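Local coordinates for OmpA family protein (Klebsiella pneumoniae subsp. pneumoniae, PDB 7RJJ), which probably binds the peptidoglycan of the cell wall through this OmpA-like domain, whose pocket here holds D-alanine, at residues Val54-Glu57 against Lys58-Gln61; Gln89-Gly92 against Glu93-Pro96. All blocks are in the same frame, centred on the assembly; numbering follows the deposited sequence.

Overall arrangement
Both contacts lie in the peptidoglycan-binding OmpA-like domain, on the same side of the chain's centre, with their own centres about 10 Å apart. Contact 1 comes first along the chain: the loop after strand 43-49 turns into helix 57-77 beside the D-alanine. Contact 2 follows at the end of the next element, edge strand 86-90, where a tight turn leads into the loop before helix 103-109. They touch directly. Asn60 ND2 probably donates to Glu93 OE1, and Gln61 NE2 to the Gly90 carbonyl, so the start of the helix is tied to the end of the strand and the turn after it. Glu93 thereby stands behind Asn60, a residue of the ligand pocket.

Contact 1: Val54-Glu57 against Lys58-Gln61; sequences VGEE and KANQ. With DAL (D-alanine), chain C.
The N-terminus of helix 57-77 is capped here by Glu56, whose carboxylate reaches over the first turn while the preceding loop lines the D-alanine pocket. Glu56 OE2 accepts from Lys58 N at 3.0 Å, and OE1 from Ala59 N at 2.9 Å. With CG anti to the backbone N (chi1 -171°), a bend at chi2 brings the carboxylate back over these two amides. Both N-H groups approach from above the carboxylate plane, and OE1 also rests 3.1 Å from Lys58 CB. As the N-cap residue, Glu56 thus takes up two amides of the first turn with its side chain, and its negative charge probably suits the positive end of the helix dipole. Its own carbonyl takes up Asn60 N, with Glu56 O to Asn60 N at 2.7 Å, and Glu57 O receives Gln61 N as the regular helical bonds begin. Asn60 faces back onto the loop. Its CG is anti to the carbonyl carbon (chi1 -74°), which sets the amide beside Val54, and ND2 donates to Val54 O at 2.9 Å. That oxygen lies in the amide plane, whereas the donor sits above the Val54 carbonyl plane. The D-alanine amino group completes a triangle with this pair: DAL N donates to Asn60 OD1 at 2.9 Å and, in a short bond of 2.5 Å, to Val54 O. Glu93, the second acceptor of Asn60 ND2, helps fix the amide rotation, and Asp52, Arg67 and Gly18 supply further hydrogen bonds to the ligand.

Contact 2: Gln89-Gly92 against Glu93-Pro96; sequences QGYG and ESRP
The Tyr91 ring and the Arg95 guanidinium meet with their planes 37° apart, too steeply inclined to stack flat. Tyr91 CE1 sits over the centre of one guanidinium face, 3.4 Å from Arg95 CZ, so a ring corner rather than the ring centre meets the charged group. NH1 of Arg95 lies 3.6 Å from Tyr91 OH, and the CD methylene of Arg95 runs alongside CD1 and CE1. The arginine reaches this far because its chain is extended from CG to NE. At the edge of the Tyr91 ring, in its plane, lies Ser94 OG. This hydroxyl belongs to the type II' beta turn from Tyr91 to Ser94, in which Gly92 takes the positive phi of 59° that the first corner needs. Tyr91 O closes the turn by accepting twice: from Ser94 N at 3.1 Å, tilted from the carbonyl plane, and from Ser94 OG at 2.5 Å, in that plane and on a lone pair. With chi1 of 64°, OG lies between its own backbone N and carbonyl carbon, within reach of the Tyr91 carbonyl. A water bridges the turn farther on, donating to Gly92 O at 2.7 Å and accepting from Arg95 N at 2.6 Å. The turn follows edge strand 86-90, whose Gln89 pairs through its backbone with Val47 and Gly49 of the parallel strand 43-49. Backbone bonds also join Tyr91 to Gly49 and Gly92 to Thr51, the Tyr91 ring meets His50 with the two planes parallel, and Arg95 O accepts from Arg111, between helix 103-109 and strand 112-117.

Contact 1: Val54-Glu57 against Lys58-Gln61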
loop_
_atom_site.group_PDB
_atom_site.type_symbol
_atom_site.label_atom_id
_atom_site.label_comp_id
_atom_site.label_asym_id
_atom_site.label_seq_id
_atom_site.Cartn_x
_atom_site.Cartn_y
_atom_site.Cartn_z
ATOM N N VAL A 54 5.172 16.050 -4.752
ATOM C CA VAL A 54 6.019 17.027 -3.995
ATOM C C VAL A 54 7.368 16.362 -3.696
ATOM O O VAL A 54 7.397 15.134 -3.513
ATOM C CB VAL A 54 5.327 17.531 -2.710
ATOM C CG1 VAL A 54 6.262 18.353 -1.828
ATOM C CG2 VAL A 54 4.069 18.326 -3.024
ATOM N N GLY A 55 8.455 17.130 -3.738
ATOM C CA GLY A 55 9.786 16.570 -3.442
ATOM C C GLY A 55 10.496 16.070 -4.689
ATOM O O GLY A 55 10.083 16.460 -5.807
ATOM N N GLU A 56 11.492 15.192 -4.500
ATOM C CA GLU A 56 12.356 14.688 -5.607
ATOM C C GLU A 56 11.962 13.246 -5.962
ATOM O O GLU A 56 11.739 12.433 -5.032
ATOM C CB GLU A 56 13.820 14.886 -5.190
ATOM C CG GLU A 56 14.844 14.624 -6.285
ATOM C CD GLU A 56 15.319 13.190 -6.449
ATOM O OE1 GLU A 56 15.513 12.512 -5.412
ATOM O OE2 GLU A 56 15.516 12.758 -7.609
ATOM N N GLU A 57 11.895 12.970 -7.273
ATOM C CA GLU A 57 11.499 11.664 -7.874
ATOM C C GLU A 57 12.211 10.490 -7.183
ATOM O O GLU A 57 11.516 9.538 -6.772
ATOM C CB GLU A 57 11.811 11.682 -9.375
ATOM C CG GLU A 57 11.496 10.376 -10.080
ATOM C CD GLU A 57 11.725 10.389 -11.581
ATOM O OE1 GLU A 57 12.126 11.445 -12.113
ATOM O OE2 GLU A 57 11.497 9.342 -12.219
ATOM N N LYS A 58 13.541 10.531 -7.101
ATOM C CA LYS A 58 14.302 9.426 -6.459
ATOM C C LYS A 58 13.886 9.324 -4.986
ATOM O O LYS A 58 13.705 8.193 -4.496
ATOM C CB LYS A 58 15.810 9.666 -6.614
ATOM C CG LYS A 58 16.710 8.506 -6.213
ATOM C CD LYS A 58 16.506 7.259 -7.056
ATOM C CE LYS A 58 17.490 6.151 -6.738
ATOM N NZ LYS A 58 18.884 6.555 -7.034
ATOM N N ALA A 59 13.743 10.464 -4.307
ATOM C CA ALA A 59 13.334 10.448 -2.881
ATOM C C ALA A 59 11.938 9.815 -2.764
ATOM O O ALA A 59 11.735 8.953 -1.875
ATOM C CB ALA A 59 13.369 11.848 -2.314
ATOM N N ASN A 60 11.036 10.183 -3.677
ATOM C CA ASN A 60 9.653 9.645 -3.665
ATOM C C ASN A 60 9.692 8.139 -3.949
ATOM O O ASN A 60 8.866 7.431 -3.390
ATOM C CB ASN A 60 8.748 10.422 -4.624
ATOM C CG ASN A 60 8.377 11.787 -4.077
ATOM O OD1 ASN A 60 8.218 11.957 -2.864
ATOM N ND2 ASN A 60 8.210 12.757 -4.958
ATOM N N GLN A 61 10.639 7.663 -4.763
ATOM C CA GLN A 61 10.689 6.198 -5.013
ATOM C C GLN A 61 10.939 5.479 -3.682
ATOM O O GLN A 61 10.166 4.542 -3.348
ATOM C CB GLN A 61 11.757 5.856 -6.050
ATOM C CG GLN A 61 11.911 4.365 -6.277
ATOM C CD GLN A 61 10.628 3.719 -6.738
ATOM O OE1 GLN A 61 9.801 4.342 -7.403
ATOM N NE2 GLN A 61 10.472 2.444 -6.416
HETATM N N DAL C . 5.972 13.601 -2.145
HETATM C CA DAL C . 5.650 13.821 -0.703
HETATM C CB DAL C . 6.919 14.045 0.079
HETATM C C DAL C . 4.849 12.630 -0.159
HETATM O O DAL C . 4.731 12.452 1.053
HETATM O OXT DAL C . 4.280 11.830 -0.907
#

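Contact 2: Gln89-Gly92 against Glu93-Pro96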
loop_
_atom_site.group_PDB
_atom_site.type_symbol
_atom_site.label_atom_id
_atom_site.label_comp_id
_atom_site.label_asym_id
_atom_site.label_seq_id
_atom_site.Cartn_x
_atom_site.Cartn_y
_atom_site.Cartn_z
ATOM N N GLN A 89 6.396 -3.186 -3.626
ATOM C CA GLN A 89 6.663 -2.439 -4.874
ATOM C C GLN A 89 6.535 -0.944 -4.606
ATOM O O GLN A 89 5.769 -0.583 -3.709
ATOM C CB GLN A 89 5.602 -2.860 -5.893
ATOM C CG GLN A 89 5.699 -2.186 -7.248
ATOM C CD GLN A 89 4.589 -2.643 -8.166
ATOM O OE1 GLN A 89 3.574 -3.181 -7.734
ATOM N NE2 GLN A 89 4.752 -2.390 -9.452
ATOM N N GLY A 90 7.307 -0.132 -5.319
ATOM C CA GLY A 90 7.174 1.327 -5.184
ATOM C C GLY A 90 6.980 1.948 -6.548
ATOM O O GLY A 90 7.692 1.549 -7.464
ATOM N N TYR A 91 5.983 2.812 -6.686
ATOM C CA TYR A 91 5.742 3.558 -7.946
ATOM C C TYR A 91 6.197 5.010 -7.803
ATOM O O TYR A 91 6.088 5.768 -8.783
ATOM C CB TYR A 91 4.263 3.565 -8.319
ATOM C CG TYR A 91 3.782 2.304 -8.975
ATOM C CD1 TYR A 91 3.890 2.133 -10.343
ATOM C CD2 TYR A 91 3.220 1.283 -8.235
ATOM C CE1 TYR A 91 3.446 0.976 -10.958
ATOM C CE2 TYR A 91 2.773 0.122 -8.837
ATOM C CZ TYR A 91 2.870 -0.023 -10.205
ATOM O OH TYR A 91 2.424 -1.170 -10.800
ATOM N N GLY A 92 6.637 5.414 -6.609
ATOM C CA GLY A 92 7.031 6.829 -6.446
ATOM C C GLY A 92 5.857 7.739 -6.758
ATOM O O GLY A 92 4.726 7.405 -6.339
ATOM N N GLU A 93 6.102 8.819 -7.508
ATOM C CA GLU A 93 5.040 9.799 -7.868
ATOM C C GLU A 93 4.461 9.483 -9.253
ATOM O O GLU A 93 3.614 10.264 -9.732
ATOM C CB GLU A 93 5.658 11.200 -7.923
ATOM C CG GLU A 93 6.691 11.336 -9.035
ATOM C CD GLU A 93 7.605 12.545 -8.965
ATOM O OE1 GLU A 93 7.877 13.037 -7.846
ATOM O OE2 GLU A 93 8.031 13.002 -10.040
ATOM N N SER A 94 4.875 8.371 -9.852
ATOM C CA SER A 94 4.512 8.074 -11.262
ATOM C C SER A 94 3.018 7.809 -11.505
ATOM O O SER A 94 2.610 8.080 -12.651
ATOM C CB SER A 94 5.339 6.921 -11.774
ATOM O OG SER A 94 5.047 5.734 -11.058
ATOM N N ARG A 95 2.224 7.336 -10.526
ATOM C CA ARG A 95 0.801 6.994 -10.871
ATOM C C ARG A 95 -0.233 7.581 -9.920
ATOM O O ARG A 95 -0.934 6.855 -9.216
ATOM C CB ARG A 95 0.601 5.484 -10.924
ATOM C CG ARG A 95 1.388 4.857 -12.051
ATOM C CD ARG A 95 0.910 3.470 -12.326
ATOM N NE ARG A 95 1.758 2.931 -13.356
ATOM C CZ ARG A 95 1.679 1.702 -13.810
ATOM N NH1 ARG A 95 0.777 0.868 -13.312
ATOM N NH2 ARG A 95 2.516 1.310 -14.753
ATOM N N PRO A 96 -0.443 8.910 -9.970
ATOM C CA PRO A 96 -1.451 9.552 -9.130
ATOM C C PRO A 96 -2.886 9.077 -9.441
ATOM O O PRO A 96 -3.152 8.662 -10.579
ATOM C CB PRO A 96 -1.283 11.043 -9.472
ATOM C CG PRO A 96 -0.661 11.051 -10.859
ATOM C CD PRO A 96 0.254 9.850 -10.863
HETATM O O HOH W 1 2.564 6.925 -7.962
#